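Acyl-CoA dehydrogenase domain protein Tcur3483 (Thermomonospora curvata, PDB 6WY9) probably acts as a flavin-dependent oxidoreductase on CH-CH groups, as in other acyl-CoA dehydrogenases, and is seen here with bound reduced FAD. Local coordinates at residues I144-P149 / W188-T193; G173-T178 / T229-S234. One frame throughout, in Å; residues are numbered along the deposited sequence.

Interaction 1: residues I144-P149 / W188-T193; sequences IGYTEP and WLACRT. With FDA (dihydroflavine-adenine dinucleotide), chain C.
The pyrimidine end of the flavin sits against a parallel strand pair in which G145 runs beside W188 and A190. G145 N bonds to W188 O, and A190 N returns a nearly straight bond to G145 O (3.0 Å, 175° at the hydrogen). The two rungs let the Y146 and W188 side chains run alongside each other in the same direction: the rings touch at their rims, neither over the other's face, with planes at 58°. Y146 CE1 lies 3.6 Å from W188 CD1, and the indole NE1 donates at the ring edge to Y146 OH, whose position is less certain. CD1 of I144 packs on W188 CD1, while its CG2, anti to the backbone N, lies over the centre of one face of the Y146 ring. A190 CB meets Y146 CD1 at 3.7 Å. From the strand itself, I144 O accepts from flavin N3 at 2.8 Å. Just past the strand, Y146 N and the straighter T147 N (2.7 Å, 169°) grip flavin O2, and T147 OG1 accepts from flavin N1 at 2.8 Å. Two N-H donors converging on O2 would probably polarise the C2-O2 carbonyl of the reduced flavin, in the pyrimidine-binding site of the acyl-CoA dehydrogenase beta domain.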
ATOM      1  N   ILE A 144     -31.659 -10.467   9.699  1.00 48.11           N
ATOM      2  CA  ILE A 144     -30.821 -11.660   9.540  1.00 46.66           C
ATOM      3  C   ILE A 144     -30.253 -12.065  10.895  1.00 46.58           C
ATOM      4  O   ILE A 144     -29.490 -11.307  11.512  1.00 44.43           O
ATOM      5  CB  ILE A 144     -29.665 -11.434   8.547  1.00 47.06           C
ATOM      6  CG1 ILE A 144     -30.151 -11.058   7.144  1.00 47.18           C
ATOM      7  CG2 ILE A 144     -28.850 -12.744   8.456  1.00 47.39           C
ATOM      8  CD1 ILE A 144     -31.046 -12.123   6.511  1.00 49.42           C
ATOM      9  N   GLY A 145     -30.540 -13.290  11.311  1.00 46.28           N
ATOM     10  CA  GLY A 145     -30.031 -13.793  12.573  1.00 46.84           C
ATOM     11  C   GLY A 145     -28.960 -14.858  12.411  1.00 47.35           C
ATOM     12  O   GLY A 145     -29.246 -16.045  12.593  1.00 47.84           O
ATOM     13  N   TYR A 146     -27.728 -14.463  12.052  1.00 46.08           N
ATOM     14  CA  TYR A 146     -26.629 -15.426  11.932  1.00 46.17           C
ATOM     15  C   TYR A 146     -25.677 -15.374  13.125  1.00 44.97           C
ATOM     16  O   TYR A 146     -25.524 -16.358  13.872  1.00 46.51           O
ATOM     17  CB  TYR A 146     -25.842 -15.163  10.646  1.00 45.65           C
ATOM     18  CG  TYR A 146     -26.583 -15.469   9.368  1.00 47.55           C
ATOM     19  CD1 TYR A 146     -27.730 -16.253   9.364  1.00 47.77           C
ATOM     20  CD2 TYR A 146     -26.120 -14.964   8.163  1.00 47.10           C
ATOM     21  CE1 TYR A 146     -28.392 -16.514   8.181  1.00 50.68           C
ATOM     22  CE2 TYR A 146     -26.759 -15.228   7.009  1.00 49.36           C
ATOM     23  CZ  TYR A 146     -27.895 -15.986   7.009  1.00 51.34           C
ATOM     24  OH  TYR A 146     -28.502 -16.220   5.798  1.00 55.24           O
ATOM     25  N   THR A 147     -25.076 -14.201  13.329  1.00 42.75           N
ATOM     26  CA  THR A 147     -23.903 -14.015  14.163  1.00 41.19           C
ATOM     27  C   THR A 147     -24.236 -14.204  15.627  1.00 41.41           C
ATOM     28  O   THR A 147     -25.272 -13.741  16.110  1.00 43.39           O
ATOM     29  CB  THR A 147     -23.345 -12.602  13.915  1.00 39.67           C
ATOM     30  OG1 THR A 147     -23.073 -12.458  12.517  1.00 39.79           O
ATOM     31  CG2 THR A 147     -22.052 -12.331  14.732  1.00 37.28           C
ATOM     32  N   GLU A 148     -23.349 -14.888  16.342  1.00 40.77           N
ATOM     33  CA  GLU A 148     -23.427 -15.066  17.782  1.00 41.49           C
ATOM     34  C   GLU A 148     -22.146 -14.545  18.417  1.00 41.94           C
ATOM     35  O   GLU A 148     -21.106 -14.471  17.754  1.00 41.55           O
ATOM     36  CB  GLU A 148     -23.604 -16.549  18.152  1.00 43.39           C
ATOM     37  CG  GLU A 148     -24.751 -17.176  17.376  1.00 45.34           C
ATOM     38  CD  GLU A 148     -25.040 -18.639  17.753  1.00 49.77           C
ATOM     39  OE1 GLU A 148     -24.142 -19.336  18.327  1.00 50.05           O
ATOM     40  OE2 GLU A 148     -26.191 -19.090  17.454  1.00 50.93           O
ATOM     41  N   PRO A 149     -22.169 -14.229  19.704  1.00 44.17           N
ATOM     42  CA  PRO A 149     -20.898 -13.940  20.392  1.00 43.77           C
ATOM     43  C   PRO A 149     -19.817 -14.993  20.138  1.00 43.83           C
ATOM     44  O   PRO A 149     -18.656 -14.612  19.965  1.00 42.92           O
ATOM     45  CB  PRO A 149     -21.306 -13.882  21.884  1.00 44.52           C
ATOM     46  CG  PRO A 149     -22.764 -13.455  21.843  1.00 45.76           C
ATOM     47  CD  PRO A 149     -23.349 -14.117  20.593  1.00 44.54           C
ATOM     48  N   TRP A 188     -34.769 -14.111  10.168  1.00 53.51           N
ATOM     49  CA  TRP A 188     -34.269 -15.227   9.370  1.00 53.94           C
ATOM     50  C   TRP A 188     -33.164 -15.863  10.205  1.00 52.91           C
ATOM     51  O   TRP A 188     -32.038 -15.375  10.226  1.00 50.99           O
ATOM     52  CB  TRP A 188     -33.774 -14.692   8.041  1.00 52.72           C
ATOM     53  CG  TRP A 188     -33.044 -15.571   7.129  1.00 53.04           C
ATOM     54  CD1 TRP A 188     -31.698 -15.771   7.090  1.00 52.49           C
ATOM     55  CD2 TRP A 188     -33.596 -16.277   6.004  1.00 56.55           C
ATOM     56  NE1 TRP A 188     -31.373 -16.579   6.015  1.00 54.35           N
ATOM     57  CE2 TRP A 188     -32.523 -16.913   5.343  1.00 56.94           C
ATOM     58  CE3 TRP A 188     -34.894 -16.446   5.508  1.00 59.12           C
ATOM     59  CZ2 TRP A 188     -32.707 -17.716   4.218  1.00 59.99           C
ATOM     60  CZ3 TRP A 188     -35.076 -17.236   4.386  1.00 62.70           C
ATOM     61  CH2 TRP A 188     -33.989 -17.863   3.756  1.00 62.87           C
ATOM     62  N   LEU A 189     -33.494 -16.940  10.931  1.00 53.29           N
ATOM     63  CA  LEU A 189     -32.672 -17.387  12.055  1.00 53.16           C
ATOM     64  C   LEU A 189     -31.950 -18.695  11.737  1.00 54.66           C
ATOM     65  O   LEU A 189     -32.592 -19.718  11.458  1.00 56.38           O
ATOM     66  CB  LEU A 189     -33.511 -17.542  13.320  1.00 53.80           C
ATOM     67  CG  LEU A 189     -32.712 -17.827  14.593  1.00 52.65           C
ATOM     68  CD1 LEU A 189     -31.918 -16.584  15.020  1.00 49.58           C
ATOM     69  CD2 LEU A 189     -33.662 -18.290  15.692  1.00 53.93           C
ATOM     70  N   ALA A 190     -30.608 -18.658  11.832  1.00 51.88           N
ATOM     71  CA  ALA A 190     -29.766 -19.836  11.661  1.00 50.90           C
ATOM     72  C   ALA A 190     -29.625 -20.546  13.003  1.00 51.57           C
ATOM     73  O   ALA A 190     -29.130 -19.950  13.960  1.00 49.94           O
ATOM     74  CB  ALA A 190     -28.401 -19.440  11.107  1.00 48.71           C
ATOM     75  N   CYS A 191     -30.080 -21.811  13.073  1.00 53.93           N
ATOM     76  CA  CYS A 191     -30.119 -22.596  14.305  1.00 57.63           C
ATOM     77  C   CYS A 191     -29.445 -23.949  14.105  1.00 56.29           C
ATOM     78  O   CYS A 191     -29.480 -24.528  13.013  1.00 57.65           O
ATOM     79  CB  CYS A 191     -31.567 -22.894  14.789  1.00 64.88           C
ATOM     80  SG  CYS A 191     -32.711 -21.516  14.971  1.00 68.71           S
ATOM     81  N   ARG A 192     -28.890 -24.471  15.197  1.00 54.60           N
ATOM     82  CA  ARG A 192     -28.396 -25.854  15.273  1.00 56.24           C
ATOM     83  C   ARG A 192     -29.562 -26.812  15.512  1.00 57.61           C
ATOM     84  O   ARG A 192     -30.164 -26.823  16.592  1.00 57.95           O
ATOM     85  CB  ARG A 192     -27.362 -25.986  16.386  1.00 53.81           C
ATOM     86  CG  ARG A 192     -26.855 -27.431  16.642  1.00 56.91           C
ATOM     87  CD  ARG A 192     -25.743 -27.807  15.674  1.00 57.68           C
ATOM     88  NE  ARG A 192     -24.864 -26.664  15.453  1.00 55.82           N
ATOM     89  CZ  ARG A 192     -24.067 -26.490  14.398  1.00 55.92           C
ATOM     90  NH1 ARG A 192     -23.359 -25.374  14.292  1.00 52.52           N
ATOM     91  NH2 ARG A 192     -23.989 -27.405  13.434  1.00 57.26           N
ATOM     92  N   THR A 193     -29.882 -27.632  14.510  1.00 61.26           N
ATOM     93  CA  THR A 193     -30.947 -28.624  14.643  1.00 64.75           C
ATOM     94  C   THR A 193     -30.432 -30.049  14.861  1.00 66.64           C
ATOM     95  O   THR A 193     -31.192 -30.922  15.322  1.00 67.86           O
ATOM     96  CB  THR A 193     -31.864 -28.568  13.398  1.00 68.00           C
ATOM     97  OG1 THR A 193     -31.079 -28.488  12.197  1.00 67.31           O
ATOM     98  CG2 THR A 193     -32.763 -27.322  13.439  1.00 67.06           C
TER
HETATM   99  PA  FDA C 401     -14.527 -12.256  14.521  1.00 36.59           P
HETATM  100  O1A FDA C 401     -14.093 -12.156  15.948  1.00 37.23           O
HETATM  101  O2A FDA C 401     -14.994 -13.610  13.962  1.00 35.31           O
HETATM  102  O5B FDA C 401     -13.186 -11.898  13.550  1.00 38.90           O
HETATM  103  C5B FDA C 401     -12.722 -10.627  13.919  1.00 37.80           C
HETATM  104  C4B FDA C 401     -11.567 -10.285  12.959  1.00 38.75           C
HETATM  105  O4B FDA C 401     -10.624 -11.459  13.028  1.00 38.45           O
HETATM  106  C3B FDA C 401     -11.982 -10.299  11.486  1.00 37.70           C
HETATM  107  O3B FDA C 401     -12.415  -9.064  11.050  1.00 36.38           O
HETATM  108  C2B FDA C 401     -10.659 -10.602  10.806  1.00 38.44           C
HETATM  109  O2B FDA C 401      -9.695  -9.481  10.845  1.00 38.84           O
HETATM  110  C1B FDA C 401     -10.025 -11.700  11.715  1.00 38.35           C
HETATM  111  N9A FDA C 401     -10.256 -13.072  11.268  1.00 38.20           N
HETATM  112  C8A FDA C 401     -11.350 -13.917  11.542  1.00 37.99           C
HETATM  113  N7A FDA C 401     -11.194 -15.130  11.024  1.00 37.47           N
HETATM  114  C5A FDA C 401      -9.973 -15.091  10.387  1.00 36.80           C
HETATM  115  C6A FDA C 401      -9.290 -16.063   9.640  1.00 36.86           C
HETATM  116  N6A FDA C 401      -9.800 -17.296   9.451  1.00 35.35           N
HETATM  117  N1A FDA C 401      -8.087 -15.784   9.094  1.00 36.31           N
HETATM  118  C2A FDA C 401      -7.638 -14.516   9.324  1.00 37.18           C
HETATM  119  N3A FDA C 401      -8.178 -13.476  10.005  1.00 35.39           N
HETATM  120  C4A FDA C 401      -9.361 -13.817  10.540  1.00 37.15           C
HETATM  121  N1  FDA C 401     -24.680 -10.352  11.591  1.00 42.49           N
HETATM  122  C2  FDA C 401     -25.943 -10.972  11.495  1.00 44.16           C
HETATM  123  O2  FDA C 401     -26.077 -12.178  11.800  1.00 45.25           O
HETATM  124  N3  FDA C 401     -26.988 -10.171  11.047  1.00 43.57           N
HETATM  125  C4  FDA C 401     -26.863  -8.805  10.703  1.00 41.87           C
HETATM  126  O4  FDA C 401     -27.851  -8.178  10.342  1.00 40.31           O
HETATM  127  C4X FDA C 401     -25.541  -8.253  10.835  1.00 41.06           C
HETATM  128  N5  FDA C 401     -25.334  -6.910  10.519  1.00 40.82           N
HETATM  129  C5X FDA C 401     -24.262  -6.272  11.085  1.00 38.59           C
HETATM  130  C6  FDA C 401     -24.215  -4.930  11.171  1.00 38.91           C
HETATM  131  C7  FDA C 401     -23.098  -4.314  11.787  1.00 39.36           C
HETATM  132  C7M FDA C 401     -23.090  -2.897  11.864  1.00 39.63           C
HETATM  133  C8  FDA C 401     -22.062  -5.025  12.268  1.00 40.08           C
HETATM  134  C8M FDA C 401     -20.891  -4.384  12.901  1.00 40.97           C
HETATM  135  C9  FDA C 401     -22.090  -6.404  12.153  1.00 39.73           C
HETATM  136  C9A FDA C 401     -23.195  -7.020  11.575  1.00 39.07           C
HETATM  137  N10 FDA C 401     -23.243  -8.418  11.444  1.00 40.09           N
HETATM  138  C10 FDA C 401     -24.506  -8.995  11.278  1.00 42.37           C
HETATM  139  C1' FDA C 401     -22.162  -9.233  12.069  1.00 40.26           C
HETATM  140  C2' FDA C 401     -21.047  -9.599  11.050  1.00 41.26           C
HETATM  141  O2' FDA C 401     -21.484 -10.530  10.181  1.00 41.20           O
HETATM  142  C3' FDA C 401     -19.852 -10.116  11.972  1.00 40.33           C
HETATM  143  O3' FDA C 401     -19.282  -9.048  12.702  1.00 37.90           O
HETATM  144  C4' FDA C 401     -18.809 -10.847  11.140  1.00 41.52           C
HETATM  145  O4' FDA C 401     -19.382 -12.037  10.716  1.00 43.24           O
HETATM  146  C5' FDA C 401     -17.526 -11.014  11.998  1.00 42.98           C
HETATM  147  O5' FDA C 401     -17.852 -11.812  13.097  1.00 40.99           O
HETATM  148  P   FDA C 401     -17.152 -11.190  14.441  1.00 38.70           P
HETATM  149  O1P FDA C 401     -17.648  -9.828  14.526  1.00 37.94           O
HETATM  150  O2P FDA C 401     -17.416 -12.176  15.568  1.00 40.06           O
HETATM  151  O3P FDA C 401     -15.516 -11.062  14.187  1.00 36.40           O

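Interaction 2: residues G173-T178 / T229-S234; sequences GSKIFT and TATYYS. With FDA (dihydroflavine-adenine dinucleotide), chain C.
T178 and T231 meet through their hydroxyls at the flavin-side end of an antiparallel pair, their side chains crossing at about a right angle. T178 OG1 lies 3.0 Å from T231 OG1, and T231 OG1 also bonds to Y233 OH within its own strand at 2.8 Å, so three hydroxyls form a buried chain. With chi1 of 50°, T231 OG1 lies between backbone N and carbonyl carbon while CG2 packs on T178 CB. T229 OG1 donates to T178 O at 2.9 Å, and T178 N bonds back to T229 O. Farther along, K175 with T231 and G173 with Y233 are hydrogen-bonded pairs; the bond from K175 N to T231 O is 2.9 Å long. On this tight face the K175 and Y233 side chains cross at about a right angle, K175 CG 4.0 Å from Y233 CE1, while the edge of the Y233 ring meets S174 CA. K175 bends at chi2 (-76°) and leads NZ away to A190 O and a salt bridge with E148. The face bearing S174, I176, A230 and Y232 is looser: S174 CB touches Y232 CD1 at 3.8 Å, and Y232 is exposed. Next to T178, at the flavin end, F177 leaves the strand with positive phi (63°), and its CB packs 3.5 Å from flavin C9A. A strand pair ending in a turn beside the isoalloxazine belongs to the beta domain of acyl-CoA dehydrogenases.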
ATOM      1  N   GLY A 173     -31.281 -19.578  22.426  1.00 57.73           N
ATOM      2  CA  GLY A 173     -29.956 -19.052  22.146  1.00 55.34           C
ATOM      3  C   GLY A 173     -30.035 -17.542  22.069  1.00 56.69           C
ATOM      4  O   GLY A 173     -30.966 -16.929  22.596  1.00 58.84           O
ATOM      5  N   SER A 174     -29.066 -16.970  21.373  1.00 56.68           N
ATOM      6  CA  SER A 174     -29.019 -15.528  21.174  1.00 57.99           C
ATOM      7  C   SER A 174     -28.196 -15.238  19.928  1.00 56.55           C
ATOM      8  O   SER A 174     -27.410 -16.076  19.482  1.00 57.39           O
ATOM      9  CB  SER A 174     -28.393 -14.834  22.376  1.00 59.09           C
ATOM     10  OG  SER A 174     -27.003 -15.058  22.299  1.00 58.28           O
ATOM     11  N   LYS A 175     -28.372 -14.027  19.381  1.00 53.98           N
ATOM     12  CA  LYS A 175     -27.594 -13.546  18.250  1.00 50.84           C
ATOM     13  C   LYS A 175     -27.121 -12.124  18.555  1.00 49.96           C
ATOM     14  O   LYS A 175     -27.639 -11.454  19.445  1.00 48.22           O
ATOM     15  CB  LYS A 175     -28.401 -13.563  16.935  1.00 49.79           C
ATOM     16  CG  LYS A 175     -28.943 -14.959  16.537  1.00 50.83           C
ATOM     17  CD  LYS A 175     -27.839 -15.863  15.953  1.00 49.19           C
ATOM     18  CE  LYS A 175     -28.368 -17.301  15.723  1.00 50.04           C
ATOM     19  NZ  LYS A 175     -27.379 -18.164  14.960  1.00 49.24           N
ATOM     20  N   ILE A 176     -26.146 -11.655  17.803  1.00 49.03           N
ATOM     21  CA  ILE A 176     -25.560 -10.354  18.094  1.00 49.24           C
ATOM     22  C   ILE A 176     -25.387  -9.605  16.783  1.00 45.15           C
ATOM     23  O   ILE A 176     -25.144 -10.198  15.727  1.00 43.55           O
ATOM     24  CB  ILE A 176     -24.219 -10.501  18.886  1.00 50.95           C
ATOM     25  CG1 ILE A 176     -23.628  -9.121  19.235  1.00 53.34           C
ATOM     26  CG2 ILE A 176     -23.221 -11.311  18.074  1.00 47.86           C
ATOM     27  CD1 ILE A 176     -22.769  -9.082  20.518  1.00 55.32           C
ATOM     28  N   PHE A 177     -25.539  -8.283  16.841  1.00 44.07           N
ATOM     29  CA  PHE A 177     -25.494  -7.439  15.644  1.00 42.63           C
ATOM     30  C   PHE A 177     -26.627  -7.777  14.659  1.00 44.18           C
ATOM     31  O   PHE A 177     -26.464  -7.701  13.431  1.00 44.43           O
ATOM     32  CB  PHE A 177     -24.126  -7.491  14.920  1.00 42.25           C
ATOM     33  CG  PHE A 177     -22.947  -7.333  15.827  1.00 44.05           C
ATOM     34  CD1 PHE A 177     -22.745  -6.155  16.532  1.00 45.88           C
ATOM     35  CD2 PHE A 177     -22.040  -8.379  15.998  1.00 43.84           C
ATOM     36  CE1 PHE A 177     -21.657  -6.029  17.426  1.00 46.52           C
ATOM     37  CE2 PHE A 177     -20.930  -8.252  16.871  1.00 44.10           C
ATOM     38  CZ  PHE A 177     -20.748  -7.068  17.585  1.00 45.42           C
ATOM     39  N   THR A 178     -27.801  -8.088  15.189  1.00 44.46           N
ATOM     40  CA  THR A 178     -28.980  -8.372  14.368  1.00 45.88           C
ATOM     41  C   THR A 178     -29.567  -7.051  13.897  1.00 46.37           C
ATOM     42  O   THR A 178     -30.508  -6.537  14.500  1.00 48.31           O
ATOM     43  CB  THR A 178     -30.025  -9.146  15.172  1.00 46.30           C
ATOM     44  OG1 THR A 178     -29.403 -10.204  15.926  1.00 46.19           O
ATOM     45  CG2 THR A 178     -31.069  -9.731  14.244  1.00 47.48           C
ATOM     46  N   THR A 229     -28.645  -4.578  17.148  1.00 47.91           N
ATOM     47  CA  THR A 229     -29.187  -5.180  18.366  1.00 49.53           C
ATOM     48  C   THR A 229     -28.451  -6.465  18.707  1.00 49.92           C
ATOM     49  O   THR A 229     -27.699  -7.023  17.901  1.00 49.50           O
ATOM     50  CB  THR A 229     -30.691  -5.518  18.250  1.00 51.44           C
ATOM     51  OG1 THR A 229     -30.857  -6.638  17.364  1.00 51.56           O
ATOM     52  CG2 THR A 229     -31.483  -4.327  17.702  1.00 49.73           C
ATOM     53  N   ALA A 230     -28.657  -6.910  19.935  1.00 49.70           N
ATOM     54  CA  ALA A 230     -28.544  -8.316  20.279  1.00 49.43           C
ATOM     55  C   ALA A 230     -29.975  -8.842  20.356  1.00 50.08           C
ATOM     56  O   ALA A 230     -30.883  -8.109  20.739  1.00 51.61           O
ATOM     57  CB  ALA A 230     -27.809  -8.521  21.613  1.00 49.51           C
ATOM     58  N   THR A 231     -30.191 -10.084  19.945  1.00 49.26           N
ATOM     59  CA  THR A 231     -31.509 -10.674  20.072  1.00 49.61           C
ATOM     60  C   THR A 231     -31.385 -11.931  20.908  1.00 52.32           C
ATOM     61  O   THR A 231     -30.329 -12.576  20.924  1.00 51.37           O
ATOM     62  CB  THR A 231     -32.148 -10.967  18.697  1.00 48.72           C
ATOM     63  OG1 THR A 231     -31.228 -11.694  17.859  1.00 46.21           O
ATOM     64  CG2 THR A 231     -32.560  -9.632  18.001  1.00 46.94           C
ATOM     65  N   TYR A 232     -32.452 -12.234  21.644  1.00 55.22           N
ATOM     66  CA  TYR A 232     -32.498 -13.335  22.601  1.00 59.38           C
ATOM     67  C   TYR A 232     -33.718 -14.200  22.331  1.00 60.96           C
ATOM     68  O   TYR A 232     -34.799 -13.678  22.043  1.00 61.10           O
ATOM     69  CB  TYR A 232     -32.533 -12.812  24.064  1.00 62.87           C
ATOM     70  CG  TYR A 232     -31.368 -11.892  24.330  1.00 63.49           C
ATOM     71  CD1 TYR A 232     -30.127 -12.403  24.689  1.00 64.46           C
ATOM     72  CD2 TYR A 232     -31.489 -10.514  24.164  1.00 63.00           C
ATOM     73  CE1 TYR A 232     -29.043 -11.571  24.895  1.00 64.41           C
ATOM     74  CE2 TYR A 232     -30.395  -9.663  24.377  1.00 62.42           C
ATOM     75  CZ  TYR A 232     -29.182 -10.203  24.741  1.00 63.84           C
ATOM     76  OH  TYR A 232     -28.084  -9.394  24.953  1.00 64.60           O
ATOM     77  N   TYR A 233     -33.534 -15.527  22.446  1.00 62.27           N
ATOM     78  CA  TYR A 233     -34.571 -16.528  22.167  1.00 63.49           C
ATOM     79  C   TYR A 233     -34.593 -17.491  23.343  1.00 65.65           C
ATOM     80  O   TYR A 233     -33.667 -18.294  23.521  1.00 64.98           O
ATOM     81  CB  TYR A 233     -34.312 -17.266  20.846  1.00 61.62           C
ATOM     82  CG  TYR A 233     -33.957 -16.298  19.739  1.00 58.54           C
ATOM     83  CD1 TYR A 233     -32.666 -15.821  19.608  1.00 56.04           C
ATOM     84  CD2 TYR A 233     -34.930 -15.831  18.856  1.00 58.85           C
ATOM     85  CE1 TYR A 233     -32.330 -14.897  18.594  1.00 54.71           C
ATOM     86  CE2 TYR A 233     -34.626 -14.937  17.880  1.00 57.11           C
ATOM     87  CZ  TYR A 233     -33.323 -14.465  17.745  1.00 54.68           C
ATOM     88  OH  TYR A 233     -33.023 -13.556  16.783  1.00 52.63           O
ATOM     89  N   SER A 234     -35.640 -17.393  24.146  1.00 66.92           N
ATOM     90  CA  SER A 234     -35.770 -18.149  25.382  1.00 69.11           C
ATOM     91  C   SER A 234     -37.056 -18.961  25.284  1.00 69.23           C
ATOM     92  O   SER A 234     -38.150 -18.425  25.481  1.00 71.17           O
ATOM     93  CB  SER A 234     -35.773 -17.203  26.570  1.00 71.32           C
ATOM     94  OG  SER A 234     -35.718 -17.941  27.766  1.00 75.06           O
TER
HETATM   95  PA  FDA C 401     -14.527 -12.256  14.521  1.00 36.59           P
HETATM   96  O1A FDA C 401     -14.093 -12.156  15.948  1.00 37.23           O
HETATM   97  O2A FDA C 401     -14.994 -13.610  13.962  1.00 35.31           O
HETATM   98  O5B FDA C 401     -13.186 -11.898  13.550  1.00 38.90           O
HETATM   99  C5B FDA C 401     -12.722 -10.627  13.919  1.00 37.80           C
HETATM  100  C4B FDA C 401     -11.567 -10.285  12.959  1.00 38.75           C
HETATM  101  O4B FDA C 401     -10.624 -11.459  13.028  1.00 38.45           O
HETATM  102  C3B FDA C 401     -11.982 -10.299  11.486  1.00 37.70           C
HETATM  103  O3B FDA C 401     -12.415  -9.064  11.050  1.00 36.38           O
HETATM  104  C2B FDA C 401     -10.659 -10.602  10.806  1.00 38.44           C
HETATM  105  O2B FDA C 401      -9.695  -9.481  10.845  1.00 38.84           O
HETATM  106  C1B FDA C 401     -10.025 -11.700  11.715  1.00 38.35           C
HETATM  107  N9A FDA C 401     -10.256 -13.072  11.268  1.00 38.20           N
HETATM  108  C8A FDA C 401     -11.350 -13.917  11.542  1.00 37.99           C
HETATM  109  N7A FDA C 401     -11.194 -15.130  11.024  1.00 37.47           N
HETATM  110  C5A FDA C 401      -9.973 -15.091  10.387  1.00 36.80           C
HETATM  111  C6A FDA C 401      -9.290 -16.063   9.640  1.00 36.86           C
HETATM  112  N6A FDA C 401      -9.800 -17.296   9.451  1.00 35.35           N
HETATM  113  N1A FDA C 401      -8.087 -15.784   9.094  1.00 36.31           N
HETATM  114  C2A FDA C 401      -7.638 -14.516   9.324  1.00 37.18           C
HETATM  115  N3A FDA C 401      -8.178 -13.476  10.005  1.00 35.39           N
HETATM  116  C4A FDA C 401      -9.361 -13.817  10.540  1.00 37.15           C
HETATM  117  N1  FDA C 401     -24.680 -10.352  11.591  1.00 42.49           N
HETATM  118  C2  FDA C 401     -25.943 -10.972  11.495  1.00 44.16           C
HETATM  119  O2  FDA C 401     -26.077 -12.178  11.800  1.00 45.25           O
HETATM  120  N3  FDA C 401     -26.988 -10.171  11.047  1.00 43.57           N
HETATM  121  C4  FDA C 401     -26.863  -8.805  10.703  1.00 41.87           C
HETATM  122  O4  FDA C 401     -27.851  -8.178  10.342  1.00 40.31           O
HETATM  123  C4X FDA C 401     -25.541  -8.253  10.835  1.00 41.06           C
HETATM  124  N5  FDA C 401     -25.334  -6.910  10.519  1.00 40.82           N
HETATM  125  C5X FDA C 401     -24.262  -6.272  11.085  1.00 38.59           C
HETATM  126  C6  FDA C 401     -24.215  -4.930  11.171  1.00 38.91           C
HETATM  127  C7  FDA C 401     -23.098  -4.314  11.787  1.00 39.36           C
HETATM  128  C7M FDA C 401     -23.090  -2.897  11.864  1.00 39.63           C
HETATM  129  C8  FDA C 401     -22.062  -5.025  12.268  1.00 40.08           C
HETATM  130  C8M FDA C 401     -20.891  -4.384  12.901  1.00 40.97           C
HETATM  131  C9  FDA C 401     -22.090  -6.404  12.153  1.00 39.73           C
HETATM  132  C9A FDA C 401     -23.195  -7.020  11.575  1.00 39.07           C
HETATM  133  N10 FDA C 401     -23.243  -8.418  11.444  1.00 40.09           N
HETATM  134  C10 FDA C 401     -24.506  -8.995  11.278  1.00 42.37           C
HETATM  135  C1' FDA C 401     -22.162  -9.233  12.069  1.00 40.26           C
HETATM  136  C2' FDA C 401     -21.047  -9.599  11.050  1.00 41.26           C
HETATM  137  O2' FDA C 401     -21.484 -10.530  10.181  1.00 41.20           O
HETATM  138  C3' FDA C 401     -19.852 -10.116  11.972  1.00 40.33           C
HETATM  139  O3' FDA C 401     -19.282  -9.048  12.702  1.00 37.90           O
HETATM  140  C4' FDA C 401     -18.809 -10.847  11.140  1.00 41.52           C
HETATM  141  O4' FDA C 401     -19.382 -12.037  10.716  1.00 43.24           O
HETATM  142  C5' FDA C 401     -17.526 -11.014  11.998  1.00 42.98           C
HETATM  143  O5' FDA C 401     -17.852 -11.812  13.097  1.00 40.99           O
HETATM  144  P   FDA C 401     -17.152 -11.190  14.441  1.00 38.70           P
HETATM  145  O1P FDA C 401     -17.648  -9.828  14.526  1.00 37.94           O
HETATM  146  O2P FDA C 401     -17.416 -12.176  15.568  1.00 40.06           O
HETATM  147  O3P FDA C 401     -15.516 -11.062  14.187  1.00 36.40           O

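In the fold
Interactions 1 and 2 lie about 8 Å apart, centre to centre, both within the family's middle domain. Interaction 1 joins strands 142-145 and 186-192 of a mixed sheet; interaction 2 joins strands 168-176 and 227-239 of an antiparallel sheet. Along the chain their segments alternate: 144-149, 173-178, 188-193, 229-234. K175 ties the two sheets together, its NZ probably hydrogen-bonded to A190 O (2.7 Å) and Y146 O, while I176 CG2 packs on the backbone of E148. From strand 186-192, L189 touches both K175 and Y233, and I187 touches Y233. Both contacts touch the same flavin, which T153, E388 and a neighbouring subunit also bind.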